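Local coordinates for nicotinamide-nucleotide adenylyltransferase NadR family / Ribosylnicotinamide kinase (Lactococcus lactis subsp. cremoris, PDB 6GYE), which probably phosphorylates nicotinamide riboside as a ribosylnicotinamide kinase and may also adenylylate the resulting mononucleotide on the way to NAD+, at residues Ala129-Leu132 and Lys133-Phe136; Pro137-Gly140 and Asn141-Val145; Arg214-Glu217 and Glu218-Ile222; Lys228-Asp231 and Tyr232-Ile236; Asp364-His367 and Glu368-Val372. One frame throughout, in Å; residues are numbered along the deposited sequence. Where two conformers were deposited one is given.

Contact 1 (Ala129-Leu132 and Lys133-Phe136)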
loop_
_atom_site.group_PDB
_atom_site.type_symbol
_atom_site.label_atom_id
_atom_site.label_comp_id
_atom_site.label_asym_id
_atom_site.label_seq_id
_atom_site.Cartn_x
_atom_site.Cartn_y
_atom_site.Cartn_z
ATOM N N ALA A 129 -11.373 12.230 -28.207
ATOM C CA ALA A 129 -10.709 12.613 -29.442
ATOM C C ALA A 129 -11.479 13.708 -30.162
ATOM O O ALA A 129 -10.915 14.755 -30.505
ATOM C CB ALA A 129 -10.537 11.392 -30.336
ATOM N N ALA A 130 -12.786 13.514 -30.350
ATOM C CA ALA A 130 -13.566 14.483 -31.118
ATOM C C ALA A 130 -13.626 15.832 -30.413
ATOM O O ALA A 130 -13.533 16.879 -31.068
ATOM C CB ALA A 130 -14.973 13.946 -31.391
ATOM N N GLU A 131 -13.809 15.830 -29.088
ATOM C CA GLU A 131 -13.892 17.089 -28.352
ATOM C C GLU A 131 -12.549 17.807 -28.340
ATOM O O GLU A 131 -12.490 19.041 -28.417
ATOM C CB GLU A 131 -14.386 16.838 -26.923
ATOM C CG GLU A 131 -15.803 16.267 -26.833
ATOM C CD GLU A 131 -16.881 17.164 -27.472
ATOM O OE1 GLU A 131 -17.990 16.655 -27.750
ATOM O OE2 GLU A 131 -16.624 18.366 -27.705
ATOM N N LEU A 132 -11.460 17.052 -28.263
ATOM C CA LEU A 132 -10.137 17.660 -28.294
ATOM C C LEU A 132 -9.837 18.276 -29.659
ATOM O O LEU A 132 -9.326 19.402 -29.743
ATOM C CB LEU A 132 -9.097 16.615 -27.915
ATOM C CG LEU A 132 -7.754 17.116 -27.417
ATOM C CD1 LEU A 132 -7.960 18.238 -26.428
ATOM C CD2 LEU A 132 -7.069 15.954 -26.734
ATOM N N LYS A 133 -10.144 17.553 -30.747
ATOM C CA LYS A 133 -9.814 18.045 -32.085
ATOM C C LYS A 133 -10.478 19.384 -32.394
ATOM O O LYS A 133 -9.955 20.156 -33.206
ATOM C CB LYS A 133 -10.189 17.009 -33.153
ATOM C CG LYS A 133 -9.067 16.032 -33.487
ATOM C CD LYS A 133 -9.598 14.687 -33.972
ATOM C CE LYS A 133 -10.462 14.826 -35.195
ATOM N NZ LYS A 133 -11.050 13.517 -35.590
ATOM N N LYS A 134 -11.650 19.659 -31.813
ATOM C CA LYS A 134 -12.311 20.946 -32.027
ATOM C C LYS A 134 -11.672 22.103 -31.257
ATOM O O LYS A 134 -12.000 23.259 -31.537
ATOM C CB LYS A 134 -13.792 20.853 -31.655
ATOM C CG LYS A 134 -14.584 19.827 -32.444
ATOM C CD LYS A 134 -16.063 19.851 -32.059
ATOM C CE LYS A 134 -16.233 19.656 -30.557
ATOM N NZ LYS A 134 -17.653 19.736 -30.123
ATOM N N ARG A 135 -10.781 21.839 -30.304
ATOM C CA ARG A 135 -10.343 22.866 -29.362
ATOM C C ARG A 135 -8.832 23.072 -29.367
ATOM O O ARG A 135 -8.278 23.547 -28.372
ATOM C CB ARG A 135 -10.828 22.537 -27.948
ATOM C CG ARG A 135 -12.343 22.651 -27.774
ATOM C CD ARG A 135 -12.774 22.038 -26.451
ATOM N NE ARG A 135 -14.195 22.235 -26.171
ATOM C CZ ARG A 135 -15.167 21.480 -26.676
ATOM N NH1 ARG A 135 -14.883 20.486 -27.508
ATOM N NH2 ARG A 135 -16.426 21.715 -26.350
ATOM N N PHE A 136 -8.154 22.740 -30.460
ATOM C CA PHE A 136 -6.739 23.067 -30.574
ATOM C C PHE A 136 -6.561 24.584 -30.565
ATOM O O PHE A 136 -7.165 25.278 -31.395
ATOM C CB PHE A 136 -6.157 22.485 -31.861
ATOM C CG PHE A 136 -6.113 20.987 -31.891
ATOM C CD1 PHE A 136 -6.077 20.257 -30.716
ATOM C CD2 PHE A 136 -6.077 20.312 -33.095
ATOM C CE1 PHE A 136 -6.024 18.885 -30.744
ATOM C CE2 PHE A 136 -6.021 18.942 -33.131
ATOM C CZ PHE A 136 -5.992 18.224 -31.954
#
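The guanidinium of Arg135 meets Glu131 along its edge, and twice through the same nitrogen. NH1 donates to the backbone O of Glu131 at 2.9 Å, almost within the guanidinium plane, and to the carboxylate OE2 of Glu131 at 2.8 Å, where the partner tilts somewhat out of that plane. OE2 receives this bond on its anti lone pair, and the two flat groups are turned 58° against each other. The ring of Phe136 offers one face to Lys133 CA, which sits 3.8 Å above the plane toward the rim; Tyr143 of the following strand lies over the opposite face. The carbonyl O of Leu132 comes to the same ring obliquely, 3.5 Å from CE1, while the Leu132 and Phe136 side chains cross at about a right angle, CG nearest CE1.

The Glu131 chain bends at its second torsion (chi2 -59°), which brings the carboxylate round beside Lys134 and Arg135. Lys134 runs alongside in the same direction, and its NZ adds a second salt bridge to OE2 at 3.0 Å, on the syn side but out of the carboxylate plane. One oxygen thus gathers two cations, which would be expected to stabilise its negative charge. Arg135 NE is held in addition by Asp98 of helix 95-110.

The backbone winds down here: Lys133 N still reaches Ala129 O at 2.9 Å, but Arg135 N turns to Leu132 O. The arrangement is the C-terminal end of the helix in a beta-alpha-beta crossover, linking parallel strands 118-123 and 142-147 of the N-terminal sheet.

Contact 2 (Pro137-Gly140 and Asn141-Val145)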
loop_
_atom_site.group_PDB
_atom_site.type_symbol
_atom_site.label_atom_id
_atom_site.label_comp_id
_atom_site.label_asym_id
_atom_site.label_seq_id
_atom_site.Cartn_x
_atom_site.Cartn_y
_atom_site.Cartn_z
ATOM N N PRO A 137 -5.742 25.131 -29.673
ATOM C CA PRO A 137 -5.540 26.580 -29.638
ATOM C C PRO A 137 -4.520 27.043 -30.666
ATOM O O PRO A 137 -3.696 26.275 -31.169
ATOM C CB PRO A 137 -5.036 26.838 -28.215
ATOM C CG PRO A 137 -4.531 25.513 -27.703
ATOM C CD PRO A 137 -4.873 24.435 -28.709
ATOM N N ALA A 138 -4.611 28.337 -30.982
ATOM C CA ALA A 138 -3.679 28.993 -31.898
ATOM C C ALA A 138 -2.507 29.521 -31.082
ATOM O O ALA A 138 -2.382 30.716 -30.806
ATOM C CB ALA A 138 -4.379 30.100 -32.671
ATOM N N ASP A 139 -1.635 28.595 -30.676
ATOM C CA ASP A 139 -0.514 28.916 -29.804
ATOM C C ASP A 139 0.837 28.698 -30.473
ATOM O O ASP A 139 1.863 28.712 -29.784
ATOM C CB ASP A 139 -0.601 28.093 -28.516
ATOM C CG ASP A 139 -0.638 26.600 -28.782
ATOM O OD1 ASP A 139 -0.485 26.194 -29.953
ATOM O OD2 ASP A 139 -0.826 25.833 -27.814
ATOM N N GLY A 140 0.868 28.488 -31.787
ATOM C CA GLY A 140 2.103 28.203 -32.481
ATOM C C GLY A 140 2.494 26.740 -32.526
ATOM O O GLY A 140 3.507 26.412 -33.159
ATOM N N ASN A 141 1.745 25.854 -31.865
ATOM C CA ASN A 141 1.996 24.417 -31.913
ATOM C C ASN A 141 1.168 23.719 -32.986
ATOM O O ASN A 141 0.093 24.174 -33.382
ATOM C CB ASN A 141 1.691 23.757 -30.570
ATOM C CG ASN A 141 2.666 24.137 -29.500
ATOM O OD1 ASN A 141 3.827 24.455 -29.774
ATOM N ND2 ASN A 141 2.204 24.111 -28.262
ATOM N N GLN A 142 1.684 22.574 -33.424
ATOM C CA GLN A 142 0.979 21.644 -34.290
ATOM C C GLN A 142 0.453 20.493 -33.436
ATOM O O GLN A 142 1.213 19.869 -32.686
ATOM C CB GLN A 142 1.908 21.118 -35.384
ATOM C CG GLN A 142 1.205 20.325 -36.484
ATOM C CD GLN A 142 2.174 19.535 -37.360
ATOM O OE1 GLN A 142 3.130 18.927 -36.865
ATOM N NE2 GLN A 142 1.950 19.574 -38.670
ATOM N N TYR A 143 -0.848 20.243 -33.524
ATOM C CA TYR A 143 -1.530 19.255 -32.706
ATOM C C TYR A 143 -2.128 18.145 -33.542
ATOM O O TYR A 143 -2.675 18.386 -34.621
ATOM C CB TYR A 143 -2.642 19.887 -31.885
ATOM C CG TYR A 143 -2.122 20.785 -30.809
ATOM C CD1 TYR A 143 -1.567 20.240 -29.650
ATOM C CD2 TYR A 143 -2.171 22.170 -30.939
ATOM C CE1 TYR A 143 -1.078 21.046 -28.645
ATOM C CE2 TYR A 143 -1.685 22.995 -29.931
ATOM C CZ TYR A 143 -1.135 22.418 -28.785
ATOM O OH TYR A 143 -0.639 23.199 -27.771
ATOM N N ALA A 144 -2.031 16.930 -33.017
ATOM C CA ALA A 144 -2.682 15.774 -33.596
ATOM C C ALA A 144 -3.206 14.924 -32.449
ATOM O O ALA A 144 -2.615 14.876 -31.368
ATOM C CB ALA A 144 -1.730 14.961 -34.494
ATOM N N VAL A 145 -4.322 14.256 -32.694
ATOM C CA VAL A 145 -4.920 13.336 -31.744
ATOM C C VAL A 145 -4.849 11.963 -32.379
ATOM O O VAL A 145 -5.197 11.802 -33.552
ATOM C CB VAL A 145 -6.368 13.724 -31.395
ATOM C CG1 VAL A 145 -7.055 12.597 -30.665
ATOM C CG2 VAL A 145 -6.374 14.964 -30.541
#
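Asp139 meets Asn141 and Tyr143 with its carboxylate, and its side chain can be followed atom by atom. From CB the first torsion (chi1 57°) sets CG between the backbone N and the carbonyl carbon, so that the carboxylate faces the chain ahead. CG lies in the plane of the Tyr143 ring, at its edge, 3.5 Å from OH. One branch, OD1, takes the backbone N-H of Asn141 at 3.0 Å; the donor stands well above the carboxylate plane, and the bond is fairly straight at 159°. OD1 also lies against Asn141 CB and, at the ring edge, 3.4 Å from Tyr143 CE2. The other branch, OD2, receives the hydroxyl of Tyr143 through its syn lone pair at 2.6 Å, and His109 NE2 of helix 95-110 bonds to the same oxygen.

The phenol is gripped from a second direction. Asn141 ND2 donates to Tyr143 OH at 3.0 Å, lying in line with its N-H (177°) and within its own amide plane, so this hydroxyl both gives and accepts. The opposite end of that amide, OD1, is taken by Leu117 N, which fixes the flip of the group. Pro137 CD approaches the Tyr143 ring obliquely, 3.7 Å from CE2, with the two side chains about perpendicular.

The bond from Asn141 N back to Asp139 OD1 makes an Asx turn, with Gly140 at positive phi as its middle residue. Together with the hydrogen bonds at the Tyr143 hydroxyl it delivers the chain from the loop after helix 126-133 into strand 142-147, an outermost strand of the parallel sheet.

Contact 3 (Arg214-Glu217 and Glu218-Ile222). With SO4 (sulfate ion), chain F.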
loop_
_atom_site.group_PDB
_atom_site.type_symbol
_atom_site.label_atom_id
_atom_site.label_comp_id
_atom_site.label_asym_id
_atom_site.label_seq_id
_atom_site.Cartn_x
_atom_site.Cartn_y
_atom_site.Cartn_z
ATOM N N ARG A 214 12.337 -8.605 21.141
ATOM C CA ARG A 214 13.423 -9.547 21.367
ATOM C C ARG A 214 14.752 -8.985 20.877
ATOM O O ARG A 214 15.764 -9.087 21.570
ATOM C CB ARG A 214 13.113 -10.879 20.696
ATOM C CG ARG A 214 14.235 -11.901 20.767
ATOM C CD ARG A 214 13.693 -13.224 20.315
ATOM N NE ARG A 214 12.337 -13.395 20.843
ATOM C CZ ARG A 214 11.451 -14.282 20.399
ATOM N NH1 ARG A 214 11.760 -15.094 19.393
ATOM N NH2 ARG A 214 10.252 -14.348 20.963
ATOM N N GLU A 215 14.778 -8.413 19.671
ATOM C CA GLU A 215 16.022 -7.811 19.194
ATOM C C GLU A 215 16.482 -6.717 20.147
ATOM O O GLU A 215 17.653 -6.663 20.542
ATOM C CB GLU A 215 15.852 -7.238 17.780
ATOM C CG GLU A 215 17.168 -6.679 17.215
ATOM C CD GLU A 215 17.001 -5.499 16.262
ATOM O OE1 GLU A 215 16.267 -5.629 15.258
ATOM O OE2 GLU A 215 17.621 -4.441 16.518
ATOM N N TYR A 216 15.550 -5.850 20.542
ATOM C CA TYR A 216 15.882 -4.710 21.382
ATOM C C TYR A 216 16.494 -5.152 22.711
ATOM O O TYR A 216 17.482 -4.563 23.177
ATOM C CB TYR A 216 14.607 -3.888 21.587
ATOM C CG TYR A 216 14.770 -2.611 22.360
ATOM C CD1 TYR A 216 14.672 -2.603 23.750
ATOM C CD2 TYR A 216 15.006 -1.405 21.703
ATOM C CE1 TYR A 216 14.817 -1.439 24.471
ATOM C CE2 TYR A 216 15.157 -0.224 22.414
ATOM C CZ TYR A 216 15.057 -0.250 23.799
ATOM O OH TYR A 216 15.197 0.906 24.513
ATOM N N GLU A 217 15.915 -6.175 23.342
ATOM C CA GLU A 217 16.445 -6.628 24.618
ATOM C C GLU A 217 17.793 -7.320 24.475
ATOM O O GLU A 217 18.595 -7.283 25.415
ATOM C CB GLU A 217 15.447 -7.539 25.314
ATOM C CG GLU A 217 14.221 -6.787 25.758
ATOM C CD GLU A 217 13.285 -7.643 26.569
ATOM O OE1 GLU A 217 13.320 -8.869 26.403
ATOM O OE2 GLU A 217 12.503 -7.089 27.355
ATOM N N GLU A 218 18.062 -7.965 23.336
ATOM C CA GLU A 218 19.388 -8.549 23.125
ATOM C C GLU A 218 20.432 -7.474 22.835
ATOM O O GLU A 218 21.521 -7.482 23.418
ATOM C CB GLU A 218 19.346 -9.559 21.981
ATOM C CG GLU A 218 18.646 -10.856 22.312
ATOM C CD GLU A 218 18.440 -11.744 21.086
ATOM O OE1 GLU A 218 19.165 -11.565 20.078
ATOM O OE2 GLU A 218 17.551 -12.623 21.136
ATOM N N ALA A 219 20.104 -6.533 21.942
ATOM C CA ALA A 219 21.044 -5.485 21.560
ATOM C C ALA A 219 21.375 -4.590 22.746
ATOM O O ALA A 219 22.537 -4.230 22.955
ATOM C CB ALA A 219 20.468 -4.654 20.403
ATOM N N PHE A 220 20.375 -4.227 23.546
ATOM C CA PHE A 220 20.645 -3.356 24.681
ATOM C C PHE A 220 20.801 -4.115 25.991
ATOM O O PHE A 220 21.185 -3.497 26.994
ATOM C CB PHE A 220 19.562 -2.280 24.781
ATOM C CG PHE A 220 19.561 -1.355 23.600
ATOM C CD1 PHE A 220 20.589 -0.426 23.441
ATOM C CD2 PHE A 220 18.567 -1.445 22.616
ATOM C CE1 PHE A 220 20.632 0.408 22.336
ATOM C CE2 PHE A 220 18.590 -0.612 21.509
ATOM C CZ PHE A 220 19.628 0.324 21.367
ATOM N N ASN A 221 20.566 -5.442 25.989
ATOM C CA ASN A 221 20.982 -6.322 27.089
ATOM C C ASN A 221 20.207 -5.982 28.374
ATOM O O ASN A 221 20.791 -5.711 29.419
ATOM C CB ASN A 221 22.505 -6.215 27.282
ATOM C CG ASN A 221 23.086 -7.273 28.222
ATOM O OD1 ASN A 221 22.429 -8.233 28.590
ATOM N ND2 ASN A 221 24.341 -7.087 28.602
ATOM N N ILE A 222 18.877 -5.956 28.269
ATOM C CA ILE A 222 18.001 -5.656 29.398
ATOM C C ILE A 222 16.851 -6.653 29.390
ATOM O O ILE A 222 16.455 -7.153 28.333
ATOM C CB ILE A 222 17.447 -4.205 29.346
ATOM C CG1 ILE A 222 16.791 -3.939 27.987
ATOM C CG2 ILE A 222 18.573 -3.164 29.586
ATOM C CD1 ILE A 222 16.229 -2.519 27.834
HETATM S S SO4 F . 7.305 -16.802 21.144
HETATM O O1 SO4 F . 7.819 -18.175 21.211
HETATM O O2 SO4 F . 7.929 -15.954 22.151
HETATM O O3 SO4 F . 7.608 -16.178 19.863
HETATM O O4 SO4 F . 5.871 -16.881 21.380
#
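The last turn of helix 212-220, in the P-loop NTPase-like kinase domain, is where Tyr216 and Phe220 pack and where the chain leaves the helix through Asn221 at positive phi. Phe220 CD2 rests over one face of the Tyr216 ring, 3.6 Å above its plane toward the rim, and the rings meet obliquely with planes at 52°. The Phe220 ring in turn presents an edge to the backbone O of Tyr216, 3.3 Å from CD2. Ile222, whose CG1 sits between the backbone N and the carbonyl carbon (chi1 53°), sends its CD1 back to Tyr216 CE1 at 3.8 Å.

Glu217 O terminates the helical pattern: Ile222 N, five residues on, reaches it at 3.2 Å in the carbonyl plane on a lone pair, while the bond from Asn221 N to the same oxygen is weak. Ile222 O lies against Glu217 CB.

At the other end, Arg214 and Glu218 lie side by side, but the touch is between Glu218 OE2 and the methylene CG of Arg214 at 3.4 Å, with the charged ends apart. The arginine instead continues toward a sulfate, to whose O2 and O3 its NH2 makes weak bonds of 3.1 Å and 3.4 Å. That ion is held by backbone amides of Ser190 to Lys193 and by Thr194, consistent with a Walker A phosphate site.

Helix 212-220 leans on helix 229-247, where Tyr216 OH bonds to Asp231 OD1 and Ile222 touches the same aspartate; Glu217 packs on Leu227 and Phe311 of adjoining loops.

Contact 4 (Lys228-Asp231 and Tyr232-Ile236)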
loop_
_atom_site.group_PDB
_atom_site.type_symbol
_atom_site.label_atom_id
_atom_site.label_comp_id
_atom_site.label_asym_id
_atom_site.label_seq_id
_atom_site.Cartn_x
_atom_site.Cartn_y
_atom_site.Cartn_z
ATOM N N LYS A 228 11.553 0.601 30.840
ATOM C CA LYS A 228 10.937 1.850 31.276
ATOM C C LYS A 228 10.133 2.439 30.115
ATOM O O LYS A 228 10.168 1.939 28.976
ATOM C CB LYS A 228 11.979 2.867 31.748
ATOM C CG LYS A 228 13.023 2.343 32.718
ATOM C CD LYS A 228 12.459 2.012 34.088
ATOM C CE LYS A 228 13.587 1.774 35.082
ATOM N NZ LYS A 228 14.463 2.963 35.132
ATOM N N MET A 229 9.447 3.546 30.414
ATOM C CA MET A 229 8.579 4.198 29.434
ATOM C C MET A 229 9.276 4.388 28.094
ATOM O O MET A 229 8.690 4.146 27.032
ATOM C CB MET A 229 8.112 5.549 29.978
ATOM C CG MET A 229 7.196 6.289 29.032
ATOM S SD MET A 229 6.680 7.860 29.749
ATOM C CE MET A 229 8.244 8.730 29.874
ATOM N N ASP A 230 10.540 4.798 28.127
ATOM C CA ASP A 230 11.234 5.154 26.899
ATOM C C ASP A 230 11.573 3.924 26.072
ATOM O O ASP A 230 11.600 3.998 24.837
ATOM C CB ASP A 230 12.482 5.950 27.241
ATOM C CG ASP A 230 13.179 6.466 26.025
ATOM O OD1 ASP A 230 12.530 7.166 25.216
ATOM O OD2 ASP A 230 14.383 6.180 25.886
ATOM N N ASP A 231 11.818 2.789 26.731
ATOM C CA ASP A 231 11.991 1.543 26.002
ATOM C C ASP A 231 10.729 1.191 25.222
ATOM O O ASP A 231 10.800 0.802 24.049
ATOM C CB ASP A 231 12.342 0.426 26.979
ATOM C CG ASP A 231 13.610 0.716 27.757
ATOM O OD1 ASP A 231 14.644 0.992 27.117
ATOM O OD2 ASP A 231 13.561 0.670 29.004
ATOM N N TYR A 232 9.560 1.321 25.868
ATOM C CA TYR A 232 8.308 1.016 25.191
ATOM C C TYR A 232 8.128 1.907 23.976
ATOM O O TYR A 232 7.738 1.433 22.903
ATOM C CB TYR A 232 7.128 1.144 26.162
ATOM C CG TYR A 232 7.002 -0.048 27.083
ATOM C CD1 TYR A 232 6.352 -1.203 26.667
ATOM C CD2 TYR A 232 7.551 -0.027 28.362
ATOM C CE1 TYR A 232 6.242 -2.316 27.493
ATOM C CE2 TYR A 232 7.448 -1.131 29.203
ATOM C CZ TYR A 232 6.792 -2.271 28.761
ATOM O OH TYR A 232 6.684 -3.372 29.577
ATOM N N ALA A 233 8.463 3.192 24.112
ATOM C CA ALA A 233 8.364 4.093 22.975
ATOM C C ALA A 233 9.232 3.603 21.832
ATOM O O ALA A 233 8.785 3.544 20.678
ATOM C CB ALA A 233 8.763 5.505 23.381
ATOM N N ARG A 234 10.480 3.230 22.133
ATOM C CA ARG A 234 11.367 2.738 21.083
ATOM C C ARG A 234 10.875 1.419 20.498
ATOM O O ARG A 234 11.091 1.157 19.308
ATOM C CB ARG A 234 12.795 2.605 21.618
ATOM C CG ARG A 234 13.592 3.905 21.499
ATOM C CD ARG A 234 14.909 3.836 22.239
ATOM N NE ARG A 234 15.565 5.140 22.276
ATOM C CZ ARG A 234 16.627 5.469 21.550
ATOM N NH1 ARG A 234 17.175 4.575 20.734
ATOM N NH2 ARG A 234 17.148 6.690 21.654
ATOM N N MET A 235 10.198 0.589 21.298
ATOM C CA MET A 235 9.616 -0.630 20.751
ATOM C C MET A 235 8.423 -0.337 19.850
ATOM O O MET A 235 8.188 -1.069 18.884
ATOM C CB MET A 235 9.230 -1.582 21.882
ATOM C CG MET A 235 10.439 -2.282 22.458
ATOM S SD MET A 235 10.130 -3.391 23.828
ATOM C CE MET A 235 8.849 -2.504 24.659
ATOM N N ILE A 236 7.675 0.732 20.117
ATOM C CA ILE A 236 6.573 1.076 19.224
ATOM C C ILE A 236 7.106 1.404 17.834
ATOM O O ILE A 236 6.737 0.764 16.842
ATOM C CB ILE A 236 5.740 2.234 19.800
ATOM C CG1 ILE A 236 5.050 1.786 21.088
ATOM C CG2 ILE A 236 4.715 2.710 18.781
ATOM C CD1 ILE A 236 4.626 2.911 21.978
#
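Tyr232 sets its ring edge against the backbone O of Lys228, the N-cap residue of helix 229-247 in the kinase domain, and this N-terminal turn divides into a packed flank and a loose one. On the packed flank Tyr232 CD2 lies 3.3 Å from Lys228 O, the same oxygen that accepts Tyr232 N at 3.2 Å. The rest of the ring is buried among Thr265, Tyr268 and Tyr272 of helix 262-272, with Trp316 also against it. Met235 lies on another inward-facing part of the turn. Its CG is 3.5 Å from Asp231 O, an oxygen that also receives Met235 N at 2.8 Å, and its side chain presses on Tyr212 and Ala213 of helix 212-220.

The solvent side is held far less firmly. Asp230 OD2 and Arg234 NE form a long salt bridge of 3.9 Å, their side chains crossing at a slant with carboxylate and guanidinium planes 75° apart. Arg234 occurs in two conformers, so this ion pair is doubtful in detail.

At the cap itself, the carboxylate of Asp231, three residues on, accepts the backbone N-H of Lys228. With CG beside its own backbone N (chi1 -59°), the aspartate swings back over the helix start. Its OD1 is engaged by helix 212-220, leaving OD2 to accept Lys228 N on its anti lone pair at 2.7 Å, with an N-H to oxygen angle of 171°.

Contact 5 (Asp364-His367 and Glu368-Val372)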
loop_
_atom_site.group_PDB
_atom_site.type_symbol
_atom_site.label_atom_id
_atom_site.label_comp_id
_atom_site.label_asym_id
_atom_site.label_seq_id
_atom_site.Cartn_x
_atom_site.Cartn_y
_atom_site.Cartn_z
ATOM N N ASP A 364 -5.191 -22.495 7.269
ATOM C CA ASP A 364 -6.541 -22.441 6.714
ATOM C C ASP A 364 -7.139 -21.044 6.852
ATOM O O ASP A 364 -7.812 -20.555 5.933
ATOM C CB ASP A 364 -7.433 -23.483 7.388
ATOM C CG ASP A 364 -8.743 -23.708 6.639
ATOM O OD1 ASP A 364 -8.695 -23.894 5.399
ATOM O OD2 ASP A 364 -9.816 -23.730 7.294
ATOM N N ALA A 365 -6.915 -20.385 7.992
ATOM C CA ALA A 365 -7.403 -19.021 8.133
ATOM C C ALA A 365 -6.722 -18.114 7.122
ATOM O O ALA A 365 -7.370 -17.249 6.525
ATOM C CB ALA A 365 -7.201 -18.513 9.562
ATOM N N VAL A 366 -5.426 -18.336 6.873
ATOM C CA VAL A 366 -4.732 -17.594 5.818
ATOM C C VAL A 366 -5.424 -17.807 4.478
ATOM O O VAL A 366 -5.691 -16.853 3.733
ATOM C CB VAL A 366 -3.248 -17.994 5.760
ATOM C CG1 VAL A 366 -2.565 -17.398 4.524
ATOM C CG2 VAL A 366 -2.526 -17.502 7.028
ATOM N N HIS A 367 -5.761 -19.060 4.173
ATOM C CA HIS A 367 -6.468 -19.366 2.933
ATOM C C HIS A 367 -7.787 -18.602 2.829
ATOM O O HIS A 367 -8.049 -17.942 1.819
ATOM C CB HIS A 367 -6.730 -20.869 2.818
ATOM C CG HIS A 367 -7.617 -21.209 1.667
ATOM N ND1 HIS A 367 -7.234 -21.016 0.356
ATOM C CD2 HIS A 367 -8.895 -21.654 1.626
ATOM C CE1 HIS A 367 -8.231 -21.348 -0.443
ATOM N NE2 HIS A 367 -9.247 -21.743 0.302
ATOM N N GLU A 368 -8.620 -18.658 3.874
ATOM C CA GLU A 368 -9.919 -17.992 3.808
ATOM C C GLU A 368 -9.793 -16.472 3.687
ATOM O O GLU A 368 -10.633 -15.841 3.046
ATOM C CB GLU A 368 -10.776 -18.345 5.024
ATOM C CG GLU A 368 -11.073 -19.826 5.208
ATOM C CD GLU A 368 -11.963 -20.405 4.096
ATOM O OE1 GLU A 368 -12.752 -19.644 3.483
ATOM O OE2 GLU A 368 -11.884 -21.630 3.845
ATOM N N TYR A 369 -8.768 -15.860 4.275
ATOM C CA TYR A 369 -8.723 -14.400 4.304
ATOM C C TYR A 369 -7.891 -13.790 3.183
ATOM O O TYR A 369 -8.000 -12.584 2.951
ATOM C CB TYR A 369 -8.173 -13.899 5.647
ATOM C CG TYR A 369 -9.178 -13.857 6.775
ATOM C CD1 TYR A 369 -9.588 -15.022 7.427
ATOM C CD2 TYR A 369 -9.702 -12.643 7.210
ATOM C CE1 TYR A 369 -10.512 -14.975 8.469
ATOM C CE2 TYR A 369 -10.627 -12.585 8.247
ATOM C CZ TYR A 369 -11.032 -13.746 8.874
ATOM O OH TYR A 369 -11.952 -13.662 9.906
ATOM N N THR A 370 -7.054 -14.569 2.495
ATOM C CA THR A 370 -6.249 -14.032 1.411
ATOM C C THR A 370 -6.502 -14.673 0.062
ATOM O O THR A 370 -6.088 -14.100 -0.950
ATOM C CB THR A 370 -4.751 -14.174 1.700
ATOM O OG1 THR A 370 -4.368 -15.551 1.546
ATOM C CG2 THR A 370 -4.402 -13.657 3.118
ATOM N N GLY A 371 -7.061 -15.870 0.013
ATOM C CA GLY A 371 -7.328 -16.516 -1.250
ATOM C C GLY A 371 -6.240 -17.457 -1.704
ATOM O O GLY A 371 -6.421 -18.147 -2.710
ATOM N N VAL A 372 -5.106 -17.503 -1.000
ATOM C CA VAL A 372 -3.976 -18.284 -1.487
ATOM C C VAL A 372 -4.286 -19.771 -1.364
ATOM O O VAL A 372 -4.937 -20.221 -0.407
ATOM C CB VAL A 372 -2.696 -17.908 -0.719
ATOM C CG1 VAL A 372 -2.801 -18.310 0.750
ATOM C CG2 VAL A 372 -1.510 -18.551 -1.354
#
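His367 carries CG opposite its backbone N (chi1 172°), which swings the imidazole beyond the helix end toward Val372. There ND1 donates to Val372 O, almost perfectly straight at 177°, with the oxygen in the ring plane at its edge but the donor tilted out of the carbonyl plane; the modelled length of 2.5 Å from ND1 to O is short and its exact value doubtful. Thr370 places OG1 between N and the carbonyl carbon (chi1 74°), well out of the carbonyl plane of Val366, to whose O it donates at 2.9 Å. That carbonyl also receives Thr370 N, so one residue grips it twice. OG1 in turn accepts Val372 N at 3.3 Å, closing an ST turn around Gly371, whose positive phi ends the helix and whose N still reaches His367 O. Val372 CG1 then lands on Val366 CG1 at 3.9 Å.

On the outer side, Asp364 and Glu368 bring like charges to 4.2 Å between OD1 and OE2, while Asp364 OD2 is bonded to Tyr355.

Helix 358-370 packs against the C-terminal sheet: Val366 meets Phe257 and Thr370 Ile255 of strand 255-259, with Ala365 on Leu298 and Tyr369 on Leu296 of strand 296-300.

How the contacts relate
All five contacts are local, and four lie at helix ends: contacts 1, 3 and 5 where helices stop, contact 4 where one starts. Contacts 1 and 2 adjoin in the N-terminal domain, sharing the passage from helix 126-133 to strand 142-147; Phe136 packs on Val145. Contact 2 is the surface one, relying on polar side chains, whereas the others are partly buried. Contacts 3 and 4, some 61-66 Å between centres from that pair, join two successive kinase-domain helices through a tyrosine-aspartate hydrogen bond. Contact 5 stands alone, about 34 Å between centres from both. Contact 1's salt bridges lie beside helix 95-110, contact 4's long pair at the solvent side; sheet-facing flanks are apolar in contacts 1 and 5.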